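Local atomic coordinates of ribonuclease (PDB entry 2ZPO), a protein that probably cleaves single- and double-stranded RNA on the 3' side of pyrimidine nucleotides, as a secreted endonuclease of the pancreatic ribonuclease family. Residues Glu5-Gln10 with Gly110-Tyr115; Tyr14-Ala19 with Ala77-Arg82; Asn27-Arg32 with Asn44-Ala49; Cys81-Gly86 with Cys92-Gly97. All coordinates share one frame; numbering follows the deposited sequence. Where two conformers were deposited one is given.

Contact 1 of 4, residues Glu5-Gln10 with Gly110-Tyr115; sequences EKFLRQ and GLPVHY. With SO4 (sulfate ion), chain B.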
loop_
_atom_site.group_PDB
_atom_site.type_symbol
_atom_site.label_atom_id
_atom_site.label_comp_id
_atom_site.label_asym_id
_atom_site.label_seq_id
_atom_site.Cartn_x
_atom_site.Cartn_y
_atom_site.Cartn_z
ATOM N N GLU A 5 8.024 2.159 9.668
ATOM C CA GLU A 5 6.795 2.790 10.135
ATOM C C GLU A 5 6.066 3.493 8.986
ATOM O O GLU A 5 4.847 3.475 8.924
ATOM C CB GLU A 5 7.067 3.787 11.268
ATOM C CG GLU A 5 7.361 3.082 12.586
ATOM C CD GLU A 5 7.778 4.037 13.679
ATOM O OE1 GLU A 5 8.381 5.089 13.350
ATOM O OE2 GLU A 5 7.533 3.696 14.863
ATOM N N LYS A 6 6.830 4.119 8.090
ATOM C CA LYS A 6 6.219 4.811 6.942
ATOM C C LYS A 6 5.561 3.805 6.002
ATOM O O LYS A 6 4.495 4.070 5.456
ATOM C CB LYS A 6 7.255 5.633 6.186
ATOM C CG LYS A 6 6.696 6.309 4.915
ATOM C CD LYS A 6 7.667 7.334 4.393
ATOM C CE LYS A 6 7.099 8.019 3.143
ATOM N NZ LYS A 6 7.869 9.273 2.835
ATOM N N PHE A 7 6.188 2.648 5.855
ATOM C CA PHE A 7 5.607 1.590 5.024
ATOM C C PHE A 7 4.276 1.102 5.618
ATOM O O PHE A 7 3.296 0.957 4.883
ATOM C CB PHE A 7 6.570 0.417 4.834
ATOM C CG PHE A 7 5.987 -0.705 4.002
ATOM C CD1 PHE A 7 5.250 -1.723 4.608
ATOM C CD2 PHE A 7 6.150 -0.721 2.606
ATOM C CE1 PHE A 7 4.694 -2.759 3.838
ATOM C CE2 PHE A 7 5.630 -1.760 1.823
ATOM C CZ PHE A 7 4.875 -2.776 2.440
ATOM N N LEU A 8 4.232 0.815 6.916
ATOM C CA LEU A 8 2.974 0.441 7.554
ATOM C C LEU A 8 1.915 1.539 7.422
ATOM O O LEU A 8 0.759 1.254 7.154
ATOM C CB LEU A 8 3.191 0.129 9.043
ATOM C CG LEU A 8 4.165 -0.990 9.385
ATOM C CD1 LEU A 8 4.044 -1.257 10.883
ATOM C CD2 LEU A 8 3.928 -2.254 8.605
ATOM N N ARG A 9 2.320 2.794 7.630
ATOM C CA ARG A 9 1.355 3.890 7.607
ATOM C C ARG A 9 0.729 4.038 6.231
ATOM O O ARG A 9 -0.489 4.201 6.113
ATOM C CB ARG A 9 2.051 5.205 7.993
ATOM C CG ARG A 9 1.168 6.453 7.818
ATOM C CD ARG A 9 1.839 7.723 8.370
ATOM N NE ARG A 9 3.164 8.007 7.816
ATOM C CZ ARG A 9 3.376 8.643 6.667
ATOM N NH1 ARG A 9 2.348 9.057 5.943
ATOM N NH2 ARG A 9 4.621 8.860 6.242
ATOM N N GLN A 10 1.561 3.959 5.203
ATOM C CA GLN A 10 1.136 4.142 3.824
ATOM C C GLN A 10 0.432 2.903 3.220
ATOM O O GLN A 10 -0.494 3.062 2.401
ATOM C CB GLN A 10 2.312 4.550 2.932
ATOM C CG GLN A 10 2.833 5.971 3.213
ATOM C CD GLN A 10 3.741 6.520 2.142
ATOM O OE1 GLN A 10 3.583 7.669 1.722
ATOM N NE2 GLN A 10 4.707 5.736 1.711
ATOM N N GLY A 110 15.950 -6.934 5.606
ATOM C CA GLY A 110 14.950 -7.886 6.059
ATOM C C GLY A 110 13.604 -7.280 6.397
ATOM O O GLY A 110 12.714 -8.003 6.869
ATOM N N LEU A 111 13.456 -5.967 6.190
ATOM C CA LEU A 111 12.185 -5.270 6.434
ATOM C C LEU A 111 11.686 -4.522 5.187
ATOM O O LEU A 111 12.488 -3.998 4.398
ATOM C CB LEU A 111 12.303 -4.276 7.591
ATOM C CG LEU A 111 12.649 -4.903 8.944
ATOM C CD1 LEU A 111 12.913 -3.772 9.929
ATOM C CD2 LEU A 111 11.564 -5.881 9.482
ATOM N N PRO A 112 10.353 -4.449 5.023
ATOM C CA PRO A 112 9.757 -3.710 3.901
ATOM C C PRO A 112 9.976 -2.201 4.019
ATOM O O PRO A 112 9.777 -1.628 5.096
ATOM C CB PRO A 112 8.264 -4.039 4.003
ATOM C CG PRO A 112 8.040 -4.465 5.393
ATOM C CD PRO A 112 9.327 -5.085 5.871
ATOM N N VAL A 113 10.336 -1.557 2.903
ATOM C CA VAL A 113 10.512 -0.093 2.893
ATOM C C VAL A 113 9.711 0.611 1.790
ATOM O O VAL A 113 9.389 1.780 1.920
ATOM C CB VAL A 113 12.015 0.318 2.854
ATOM C CG1 VAL A 113 12.718 -0.089 4.166
ATOM C CG2 VAL A 113 12.708 -0.297 1.674
ATOM N N HIS A 114 9.401 -0.090 0.711
ATOM C CA HIS A 114 8.536 0.504 -0.322
ATOM C C HIS A 114 7.619 -0.543 -0.944
ATOM O O HIS A 114 7.936 -1.721 -1.013
ATOM C CB HIS A 114 9.351 1.122 -1.463
ATOM C CG HIS A 114 10.402 2.090 -1.016
ATOM N ND1 HIS A 114 10.098 3.263 -0.364
ATOM C CD2 HIS A 114 11.752 2.053 -1.128
ATOM C CE1 HIS A 114 11.218 3.908 -0.081
ATOM N NE2 HIS A 114 12.236 3.196 -0.536
ATOM N N TYR A 115 6.481 -0.075 -1.435
ATOM C CA TYR A 115 5.601 -0.930 -2.223
ATOM C C TYR A 115 5.910 -0.649 -3.673
ATOM O O TYR A 115 5.931 0.520 -4.083
ATOM C CB TYR A 115 4.146 -0.598 -1.891
ATOM C CG TYR A 115 3.139 -1.441 -2.648
ATOM C CD1 TYR A 115 2.685 -2.644 -2.119
ATOM C CD2 TYR A 115 2.677 -1.056 -3.918
ATOM C CE1 TYR A 115 1.782 -3.443 -2.820
ATOM C CE2 TYR A 115 1.751 -1.844 -4.607
ATOM C CZ TYR A 115 1.307 -3.027 -4.058
ATOM O OH TYR A 115 0.407 -3.836 -4.709
HETATM S S SO4 B . 6.410 3.973 -1.281
HETATM O O1 SO4 B . 5.167 4.634 -0.892
HETATM O O2 SO4 B . 6.999 4.606 -2.461
HETATM O O3 SO4 B . 7.409 4.009 -0.188
HETATM O O4 SO4 B . 6.118 2.602 -1.655
HETATM O O HOH W 1 6.288 3.345 2.197
#

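Contact 2 of 4, residues Tyr14-Ala19 with Ala77-Arg82; sequences YPRTAA and ALTTCR. With SO4 (sulfate ion), chain F.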
loop_
_atom_site.group_PDB
_atom_site.type_symbol
_atom_site.label_atom_id
_atom_site.label_comp_id
_atom_site.label_asym_id
_atom_site.label_seq_id
_atom_site.Cartn_x
_atom_site.Cartn_y
_atom_site.Cartn_z
ATOM N N TYR A 14 -4.983 -3.507 8.181
ATOM C CA TYR A 14 -5.415 -4.833 8.577
ATOM C C TYR A 14 -5.860 -4.881 10.050
ATOM O O TYR A 14 -5.083 -4.493 10.914
ATOM C CB TYR A 14 -4.278 -5.838 8.347
ATOM C CG TYR A 14 -4.657 -7.184 8.898
ATOM C CD1 TYR A 14 -5.490 -8.038 8.168
ATOM C CD2 TYR A 14 -4.238 -7.568 10.173
ATOM C CE1 TYR A 14 -5.884 -9.263 8.693
ATOM C CE2 TYR A 14 -4.630 -8.787 10.707
ATOM C CZ TYR A 14 -5.440 -9.623 9.951
ATOM O OH TYR A 14 -5.808 -10.833 10.469
ATOM N N PRO A 15 -7.093 -5.388 10.318
ATOM C CA PRO A 15 -8.111 -5.774 9.320
ATOM C C PRO A 15 -8.529 -4.562 8.487
ATOM O O PRO A 15 -8.302 -3.422 8.928
ATOM C CB PRO A 15 -9.304 -6.266 10.173
ATOM C CG PRO A 15 -8.708 -6.543 11.545
ATOM C CD PRO A 15 -7.554 -5.621 11.705
ATOM N N ARG A 16 -9.089 -4.826 7.299
ATOM C CA ARG A 16 -9.516 -3.760 6.401
ATOM C C ARG A 16 -10.472 -2.818 7.123
ATOM O O ARG A 16 -11.372 -3.264 7.860
ATOM C CB ARG A 16 -10.166 -4.354 5.156
ATOM C CG ARG A 16 -10.343 -3.338 4.043
ATOM C CD ARG A 16 -10.903 -3.973 2.797
ATOM N NE ARG A 16 -10.775 -3.075 1.656
ATOM C CZ ARG A 16 -11.698 -2.197 1.278
ATOM N NH1 ARG A 16 -12.854 -2.096 1.939
ATOM N NH2 ARG A 16 -11.480 -1.434 0.225
ATOM N N THR A 17 -10.243 -1.520 6.955
ATOM C CA THR A 17 -11.104 -0.502 7.552
ATOM C C THR A 17 -12.432 -0.486 6.814
ATOM O O THR A 17 -12.476 -0.527 5.588
ATOM C CB THR A 17 -10.397 0.873 7.524
ATOM O OG1 THR A 17 -9.266 0.819 8.379
ATOM C CG2 THR A 17 -11.326 2.020 7.976
ATOM N N ALA A 18 -13.529 -0.497 7.581
ATOM C CA ALA A 18 -14.861 -0.522 7.012
ATOM C C ALA A 18 -15.170 0.819 6.346
ATOM O O ALA A 18 -14.713 1.864 6.808
ATOM C CB ALA A 18 -15.901 -0.827 8.112
ATOM N N ALA A 19 -15.897 0.755 5.239
ATOM C CA ALA A 19 -16.300 1.938 4.471
ATOM C C ALA A 19 -17.503 1.566 3.612
ATOM O O ALA A 19 -17.731 0.378 3.376
ATOM C CB ALA A 19 -15.130 2.456 3.606
ATOM N N ALA A 77 -5.309 -9.634 -0.171
ATOM C CA ALA A 77 -6.390 -8.678 -0.429
ATOM C C ALA A 77 -5.751 -7.282 -0.515
ATOM O O ALA A 77 -4.974 -6.879 0.361
ATOM C CB ALA A 77 -7.409 -8.711 0.694
ATOM N N LEU A 78 -6.103 -6.536 -1.559
ATOM C CA LEU A 78 -5.564 -5.193 -1.832
ATOM C C LEU A 78 -6.663 -4.208 -2.149
ATOM O O LEU A 78 -7.689 -4.585 -2.733
ATOM C CB LEU A 78 -4.640 -5.227 -3.052
ATOM C CG LEU A 78 -3.492 -6.220 -3.092
ATOM C CD1 LEU A 78 -2.754 -6.072 -4.396
ATOM C CD2 LEU A 78 -2.530 -6.008 -1.913
ATOM N N THR A 79 -6.458 -2.954 -1.760
ATOM C CA THR A 79 -7.261 -1.866 -2.313
ATOM C C THR A 79 -6.298 -0.856 -2.915
ATOM O O THR A 79 -5.338 -0.416 -2.250
ATOM C CB THR A 79 -8.116 -1.176 -1.244
ATOM O OG1 THR A 79 -8.914 -2.173 -0.594
ATOM C CG2 THR A 79 -9.047 -0.100 -1.875
ATOM N N THR A 80 -6.569 -0.484 -4.160
ATOM C CA THR A 80 -5.724 0.451 -4.898
ATOM C C THR A 80 -6.510 1.721 -5.133
ATOM O O THR A 80 -7.634 1.672 -5.643
ATOM C CB THR A 80 -5.187 -0.177 -6.219
ATOM O OG1 THR A 80 -4.573 -1.438 -5.920
ATOM C CG2 THR A 80 -4.169 0.719 -6.838
ATOM N N CYS A 81 -5.914 2.847 -4.737
ATOM C CA CYS A 81 -6.527 4.157 -4.848
ATOM C C CYS A 81 -5.744 4.986 -5.857
ATOM O O CYS A 81 -4.519 5.014 -5.803
ATOM C CB CYS A 81 -6.498 4.859 -3.488
ATOM S SG CYS A 81 -7.292 3.906 -2.173
ATOM N N ARG A 82 -6.468 5.643 -6.761
ATOM C CA ARG A 82 -5.874 6.500 -7.789
ATOM C C ARG A 82 -6.628 7.831 -7.790
ATOM O O ARG A 82 -7.849 7.864 -7.778
ATOM C CB ARG A 82 -5.938 5.835 -9.168
ATOM C CG ARG A 82 -4.849 4.773 -9.381
ATOM C CD ARG A 82 -5.019 3.976 -10.686
ATOM N NE ARG A 82 -4.782 4.765 -11.904
ATOM C CZ ARG A 82 -3.599 4.888 -12.521
ATOM N NH1 ARG A 82 -2.515 4.305 -12.031
ATOM N NH2 ARG A 82 -3.502 5.629 -13.628
HETATM S S SO4 F . -7.258 5.662 -13.863
HETATM O O1 SO4 F . -6.993 6.226 -12.542
HETATM O O2 SO4 F . -8.400 6.342 -14.470
HETATM O O3 SO4 F . -6.080 5.842 -14.710
HETATM O O4 SO4 F . -7.570 4.240 -13.739
#

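Contact 3 of 4, residues Asn27-Arg32 with Asn44-Ala49; sequences NQMMQR and NTFVHA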
loop_
_atom_site.group_PDB
_atom_site.type_symbol
_atom_site.label_atom_id
_atom_site.label_comp_id
_atom_site.label_asym_id
_atom_site.label_seq_id
_atom_site.Cartn_x
_atom_site.Cartn_y
_atom_site.Cartn_z
ATOM N N ASN A 27 -10.867 7.882 -0.200
ATOM C CA ASN A 27 -10.887 9.240 0.252
ATOM C C ASN A 27 -10.536 9.361 1.746
ATOM O O ASN A 27 -9.710 10.188 2.142
ATOM C CB ASN A 27 -12.257 9.837 -0.069
ATOM C CG ASN A 27 -12.415 10.142 -1.562
ATOM O OD1 ASN A 27 -11.415 10.343 -2.281
ATOM N ND2 ASN A 27 -13.664 10.219 -2.033
ATOM N N GLN A 28 -11.138 8.493 2.552
ATOM C CA GLN A 28 -10.906 8.511 3.992
ATOM C C GLN A 28 -9.488 8.069 4.348
ATOM O O GLN A 28 -8.809 8.686 5.161
ATOM C CB GLN A 28 -11.931 7.603 4.691
ATOM C CG GLN A 28 -13.351 8.151 4.588
ATOM C CD GLN A 28 -14.415 7.285 5.298
ATOM O OE1 GLN A 28 -14.335 6.057 5.330
ATOM N NE2 GLN A 28 -15.436 7.948 5.841
ATOM N N MET A 29 -9.036 6.991 3.727
ATOM C CA MET A 29 -7.779 6.352 4.158
ATOM C C MET A 29 -6.577 7.179 3.692
ATOM O O MET A 29 -5.592 7.326 4.418
ATOM C CB MET A 29 -7.711 4.905 3.648
ATOM C CG MET A 29 -8.691 3.953 4.297
ATOM S SD MET A 29 -8.424 3.726 6.074
ATOM C CE MET A 29 -6.677 3.433 6.144
ATOM N N MET A 30 -6.677 7.753 2.495
ATOM C CA MET A 30 -5.583 8.590 1.986
ATOM C C MET A 30 -5.357 9.769 2.914
ATOM O O MET A 30 -4.234 10.158 3.148
ATOM C CB MET A 30 -5.872 9.047 0.561
ATOM C CG MET A 30 -5.770 7.927 -0.489
ATOM S SD MET A 30 -4.179 7.040 -0.541
ATOM C CE MET A 30 -3.136 8.244 -1.360
ATOM N N GLN A 31 -6.441 10.313 3.447
ATOM C CA GLN A 31 -6.320 11.429 4.396
ATOM C C GLN A 31 -5.846 10.967 5.774
ATOM O O GLN A 31 -4.885 11.513 6.314
ATOM C CB GLN A 31 -7.654 12.153 4.546
ATOM C CG GLN A 31 -7.563 13.331 5.507
ATOM C CD GLN A 31 -8.806 14.187 5.533
ATOM O OE1 GLN A 31 -9.589 14.201 4.583
ATOM N NE2 GLN A 31 -8.986 14.931 6.621
ATOM N N ARG A 32 -6.524 9.954 6.324
ATOM C CA ARG A 32 -6.211 9.431 7.666
ATOM C C ARG A 32 -4.735 9.042 7.800
ATOM O O ARG A 32 -4.090 9.281 8.847
ATOM C CB ARG A 32 -7.115 8.225 8.004
ATOM C CG ARG A 32 -8.576 8.574 8.303
ATOM C CD ARG A 32 -9.445 7.316 8.495
ATOM N NE ARG A 32 -10.857 7.653 8.724
ATOM C CZ ARG A 32 -11.867 6.796 8.581
ATOM N NH1 ARG A 32 -11.631 5.541 8.194
ATOM N NH2 ARG A 32 -13.120 7.188 8.807
ATOM N N ASN A 44 -1.900 4.871 -4.424
ATOM C CA ASN A 44 -1.430 4.135 -3.263
ATOM C C ASN A 44 -2.221 2.844 -3.121
ATOM O O ASN A 44 -3.436 2.834 -3.322
ATOM C CB ASN A 44 -1.568 4.979 -1.993
ATOM C CG ASN A 44 -0.927 4.324 -0.790
ATOM O OD1 ASN A 44 0.288 4.322 -0.663
ATOM N ND2 ASN A 44 -1.745 3.781 0.113
ATOM N N THR A 45 -1.509 1.758 -2.837
ATOM C CA THR A 45 -2.134 0.487 -2.527
ATOM C C THR A 45 -2.085 0.191 -1.027
ATOM O O THR A 45 -1.020 0.283 -0.377
ATOM C CB THR A 45 -1.457 -0.664 -3.305
ATOM O OG1 THR A 45 -1.632 -0.441 -4.720
ATOM C CG2 THR A 45 -2.052 -2.018 -2.891
ATOM N N PHE A 46 -3.237 -0.210 -0.490
ATOM C CA PHE A 46 -3.332 -0.688 0.882
ATOM C C PHE A 46 -3.397 -2.190 0.826
ATOM O O PHE A 46 -4.182 -2.760 0.053
ATOM C CB PHE A 46 -4.593 -0.125 1.544
ATOM C CG PHE A 46 -4.545 1.372 1.731
ATOM C CD1 PHE A 46 -3.827 1.928 2.804
ATOM C CD2 PHE A 46 -5.167 2.228 0.809
ATOM C CE1 PHE A 46 -3.772 3.337 2.981
ATOM C CE2 PHE A 46 -5.125 3.626 0.989
ATOM C CZ PHE A 46 -4.422 4.173 2.069
ATOM N N VAL A 47 -2.542 -2.839 1.612
ATOM C CA VAL A 47 -2.509 -4.300 1.639
ATOM C C VAL A 47 -3.241 -4.735 2.913
ATOM O O VAL A 47 -2.909 -4.268 4.000
ATOM C CB VAL A 47 -1.045 -4.830 1.652
ATOM C CG1 VAL A 47 -1.052 -6.332 1.648
ATOM C CG2 VAL A 47 -0.225 -4.284 0.448
ATOM N N HIS A 48 -4.206 -5.660 2.785
ATOM C CA HIS A 48 -5.015 -6.113 3.943
ATOM C C HIS A 48 -4.474 -7.428 4.479
ATOM O O HIS A 48 -5.092 -8.496 4.372
ATOM C CB HIS A 48 -6.505 -6.185 3.574
ATOM C CG HIS A 48 -6.970 -4.959 2.863
ATOM N ND1 HIS A 48 -6.775 -3.692 3.380
ATOM C CD2 HIS A 48 -7.535 -4.789 1.638
ATOM C CE1 HIS A 48 -7.240 -2.797 2.520
ATOM N NE2 HIS A 48 -7.705 -3.439 1.459
ATOM N N ALA A 49 -3.281 -7.335 5.047
ATOM C CA ALA A 49 -2.632 -8.457 5.736
ATOM C C ALA A 49 -1.810 -7.807 6.845
ATOM O O ALA A 49 -1.523 -6.612 6.803
ATOM C CB ALA A 49 -1.713 -9.200 4.790
#

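Contact 4 of 4, residues Cys81-Gly86 with Cys92-Gly97; sequences CRLQGG and CNYNGG. With SO4 (sulfate ion), chain F.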
loop_
_atom_site.group_PDB
_atom_site.type_symbol
_atom_site.label_atom_id
_atom_site.label_comp_id
_atom_site.label_asym_id
_atom_site.label_seq_id
_atom_site.Cartn_x
_atom_site.Cartn_y
_atom_site.Cartn_z
ATOM N N CYS A 81 -5.914 2.847 -4.737
ATOM C CA CYS A 81 -6.527 4.157 -4.848
ATOM C C CYS A 81 -5.744 4.986 -5.857
ATOM O O CYS A 81 -4.519 5.014 -5.803
ATOM C CB CYS A 81 -6.498 4.859 -3.488
ATOM S SG CYS A 81 -7.292 3.906 -2.173
ATOM N N ARG A 82 -6.468 5.643 -6.761
ATOM C CA ARG A 82 -5.874 6.500 -7.789
ATOM C C ARG A 82 -6.628 7.831 -7.790
ATOM O O ARG A 82 -7.849 7.864 -7.778
ATOM C CB ARG A 82 -5.938 5.835 -9.168
ATOM C CG ARG A 82 -4.849 4.773 -9.381
ATOM C CD ARG A 82 -5.019 3.976 -10.686
ATOM N NE ARG A 82 -4.782 4.765 -11.904
ATOM C CZ ARG A 82 -3.599 4.888 -12.521
ATOM N NH1 ARG A 82 -2.515 4.305 -12.031
ATOM N NH2 ARG A 82 -3.502 5.629 -13.628
ATOM N N LEU A 83 -5.860 8.917 -7.780
ATOM C CA LEU A 83 -6.380 10.277 -7.715
ATOM C C LEU A 83 -7.220 10.582 -8.941
ATOM O O LEU A 83 -6.839 10.233 -10.064
ATOM C CB LEU A 83 -5.213 11.256 -7.664
ATOM C CG LEU A 83 -5.506 12.720 -7.300
ATOM C CD1 LEU A 83 -5.992 12.885 -5.855
ATOM C CD2 LEU A 83 -4.267 13.547 -7.535
ATOM N N GLN A 84 -8.370 11.204 -8.714
ATOM C CA GLN A 84 -9.134 11.806 -9.819
ATOM C C GLN A 84 -8.408 13.039 -10.332
ATOM O O GLN A 84 -8.125 13.997 -9.568
ATOM C CB GLN A 84 -10.535 12.207 -9.386
ATOM C CG GLN A 84 -11.311 11.060 -8.820
ATOM C CD GLN A 84 -12.782 11.307 -8.788
ATOM O OE1 GLN A 84 -13.254 12.414 -8.491
ATOM N NE2 GLN A 84 -13.548 10.257 -9.066
ATOM N N GLY A 85 -8.149 13.012 -11.641
ATOM C CA GLY A 85 -7.352 14.021 -12.380
ATOM C C GLY A 85 -5.950 14.110 -11.829
ATOM O O GLY A 85 -5.385 13.103 -11.382
ATOM N N GLY A 86 -5.312 15.260 -11.998
ATOM C CA GLY A 86 -3.852 15.311 -12.394
ATOM C C GLY A 86 -3.303 16.373 -11.380
ATOM O O GLY A 86 -2.099 16.632 -11.405
ATOM N N CYS A 92 -8.469 16.338 -2.479
ATOM C CA CYS A 92 -7.955 15.116 -3.054
ATOM C C CYS A 92 -9.086 14.107 -3.123
ATOM O O CYS A 92 -9.504 13.580 -2.088
ATOM C CB CYS A 92 -6.858 14.553 -2.143
ATOM S SG CYS A 92 -5.516 15.701 -1.812
ATOM N N ASN A 93 -9.600 13.860 -4.323
ATOM C CA ASN A 93 -10.649 12.856 -4.542
ATOM C C ASN A 93 -10.101 11.646 -5.259
ATOM O O ASN A 93 -9.340 11.781 -6.234
ATOM C CB ASN A 93 -11.803 13.448 -5.349
ATOM C CG ASN A 93 -12.552 14.497 -4.566
ATOM O OD1 ASN A 93 -13.211 14.175 -3.591
ATOM N ND2 ASN A 93 -12.438 15.755 -4.977
ATOM N N TYR A 94 -10.458 10.460 -4.772
ATOM C CA TYR A 94 -9.889 9.222 -5.297
ATOM C C TYR A 94 -10.941 8.315 -5.882
ATOM O O TYR A 94 -12.108 8.411 -5.517
ATOM C CB TYR A 94 -9.121 8.467 -4.184
ATOM C CG TYR A 94 -7.862 9.200 -3.773
ATOM C CD1 TYR A 94 -6.645 8.956 -4.429
ATOM C CD2 TYR A 94 -7.889 10.163 -2.769
ATOM C CE1 TYR A 94 -5.500 9.643 -4.087
ATOM C CE2 TYR A 94 -6.723 10.865 -2.404
ATOM C CZ TYR A 94 -5.535 10.600 -3.077
ATOM O OH TYR A 94 -4.383 11.286 -2.732
ATOM N N ASN A 95 -10.517 7.462 -6.815
ATOM C CA ASN A 95 -11.291 6.288 -7.207
ATOM C C ASN A 95 -10.479 5.077 -6.747
ATOM O O ASN A 95 -9.299 5.196 -6.437
ATOM C CB ASN A 95 -11.507 6.228 -8.721
ATOM C CG ASN A 95 -12.337 7.395 -9.240
ATOM O OD1 ASN A 95 -13.446 7.664 -8.750
ATOM N ND2 ASN A 95 -11.795 8.106 -10.220
ATOM N N GLY A 96 -11.117 3.916 -6.675
ATOM C CA GLY A 96 -10.429 2.758 -6.121
ATOM C C GLY A 96 -10.971 1.469 -6.700
ATOM O O GLY A 96 -12.079 1.442 -7.219
ATOM N N GLY A 97 -10.157 0.417 -6.638
ATOM C CA GLY A 97 -10.586 -0.935 -6.949
ATOM C C GLY A 97 -10.026 -1.873 -5.899
ATOM O O GLY A 97 -9.087 -1.522 -5.187
HETATM S S SO4 F . -7.258 5.662 -13.863
HETATM O O1 SO4 F . -6.993 6.226 -12.542
HETATM O O2 SO4 F . -8.400 6.342 -14.470
HETATM O O3 SO4 F . -6.080 5.842 -14.710
HETATM O O4 SO4 F . -7.570 4.240 -13.739
HETATM O O HOH W 2 -9.196 8.069 -10.571
HETATM O O HOH W 3 -8.525 14.992 -6.845
#

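Contact 1 of 4, residues Glu5-Gln10 with Gly110-Tyr115
Phe-7, on the inner side of helix 3-11, lays its ring against Pro-112 of strand 111-118, where the N-terminal helix of the ribonuclease A fold meets the sheet beside the active site. With CG anti to the backbone N (chi1 179°), the ring reaches across to the strand, and Pro-112 CB sits 3.7 Å from its centroid, almost on the normal: a CH-pi contact that suits a flat aromatic facing a compact aliphatic ring. The rim of the same ring abuts backbone, with Phe-7 CE2 3.6 Å from His-114 C. At this level Val-113 and His-114 both pair with Ala-106 in a classic beta bulge. The CB of His-114, by similarity the proton donor, points away from the helix, and its ring meets a sulfate. This ion, probably from the crystallisation liquor, is also hydrogen-bonded to NE2 of His-11, the likely proton acceptor. Tyr-115 N donates to sulfate O4 at 2.7 Å. The imidazole meets the ion edge-on, His-114 ND1 donating a hydrogen bond to sulfate O3 at 2.8 Å and 165°.

Contact 2 of 4, residues Tyr14-Ala19 with Ala77-Arg82
Arg-16 and Thr-79 make the entire contact between the loop 14-19 and strand 77-82, and the hydrogen bonding is concentrated on one hydroxyl. Arg-16 NH2 donates to Thr-79 OG1 at 2.8 Å with an angle of 154°, and the oxygen lies in the guanidinium plane, approached at the edge. A chi1 of -167° and a chain extended from CG to NE carry the guanidinium from the loop to Thr-79. Thr-79 OG1 has a second partner in His-48 NE2, so two side chains converge on it; a short branched residue fits a buried strand position where a hydroxyl faces the loop. A valine at Thr-79 would probably leave both Arg-16 NH2 and His-48 NE2 without their shared oxygen and set the guanidinium freer to turn.

By van der Waals contact, the methyl Thr-79 CG2 lies beside Arg-16 NH2 at 3.5 Å. A third kind of interaction engages the charge with an aromatic ring: the guanidinium makes a cation-pi contact with Tyr-25 of helix 22-32.

The chemistry implies a polar link between loop and sheet, in which the hydroxyl accepts from Arg-16 NH2 while also bonded to His-48 NE2, which probably eases the closeness of two nitrogen-bearing groups.

Contact 3 of 4, residues Asn27-Arg32 with Asn44-Ala49
Helix 22-32 runs nearly perpendicular to strand 43-47, the short axes of 27-32 and 44-47 crossing at 94° and coming within 10.6 Å. That spacing is bridged by side chains alone, chiefly Phe-46, which points from the strand at the helix. Its far end meets Met-29, whose CB lies 3.7 Å from Phe-46 CZ. Met-30 comes in beside it: the bend at chi2 (-56°) brings SD 3.9 Å from Phe-46 CE2 in an oblique Met-aromatic contact, and chi3 places the CE methyl 3.7 Å from Asn-44 CB. An unbranched, pliable methionine suits this place, its sulfur lying between Asn-44 CB and the ring atoms CE2 and CZ of Phe-46. Asn-44 turns its amide over the Phe-46 ring, ND2 standing 3.3 Å above the centre of one face. That amide is held from beyond the contact, OD1 by Lys-41 NZ and ND2 by the carbonyl of Gln-10. This is helix-on-sheet packing in the hydrophobic core of the ribonuclease A fold; it includes Asn-44, while the neighbouring Thr-45 points away from the helix, and both bind substrate by similarity.

Contact 4 of 4, residues Cys81-Gly86 with Cys92-Gly97
The Tyr-94 ring carries Leu-83 CD1 over one face, 3.9 Å from its centroid and offset toward the rim, as a CH-pi contact. Cys-81 CB approaches the ring obliquely, near CD1. In Leu-83, chi1 of -168° and chi2 of 66° together bring CD1 over the phenol. The phenol's OH bonds to the carbonyl of Lys-41, so an aromatic with a polar end suits the site; an alanine at Tyr-94 would probably leave Leu-83 CD1 facing a gap and the Lys-41 carbonyl without this donor.

A second pair of flat groups, the amides of Gln-84 and Asn-95, meets with planes 61° apart. Gln-84 NE2 lies only 2.6 Å from Asn-95 OD1, but a bond so short and so bent is doubtful, and the amides may be turned otherwise. The Arg-82 guanidinium takes a sulfate at its edge, NE giving to sulfate O1 at 2.7 Å and NH2 to O3; by similarity this arginine binds substrate.

The backbones run antiparallel. Arg-82 and Asn-95 form a hydrogen-bonded pair, each N to the other's O at 2.9 Å, flanked by the non-hydrogen-bonded pairs Cys-81 with Gly-96 and Leu-83 with Tyr-94. Gln-84 N adds a bond to Asn-93 O at 2.7 Å. These rungs close the beta hairpin of strands 69-83 and 94-108 in the ribonuclease A fold, tied to its surroundings by the disulfides Cys-26–Cys-81 and Cys-40–Cys-92.

In the fold
From the N terminus, helix 3-11 opens contact 1, which closes only at strand 111-118, so the other three contacts all lie within its loop. The loop after the helix begins contact 2, closed at strand 69-83, and contact 3 is nested inside that span, joining helix 22-32 to strand 43-47. Contact 4 starts where contact 2 ends, sharing Cys-81 and Arg-82, and follows contact 3 in series as a short hairpin. All four reach the same antiparallel sheet. Tyr-115 of contact 1 packs on Thr-45 and Val-47 of contact 3, while Asn-27 bonds to Tyr-94 of contact 4. Contacts 1 and 4 do not touch, their centres about 22 Å apart on opposite sides of the chain's centre.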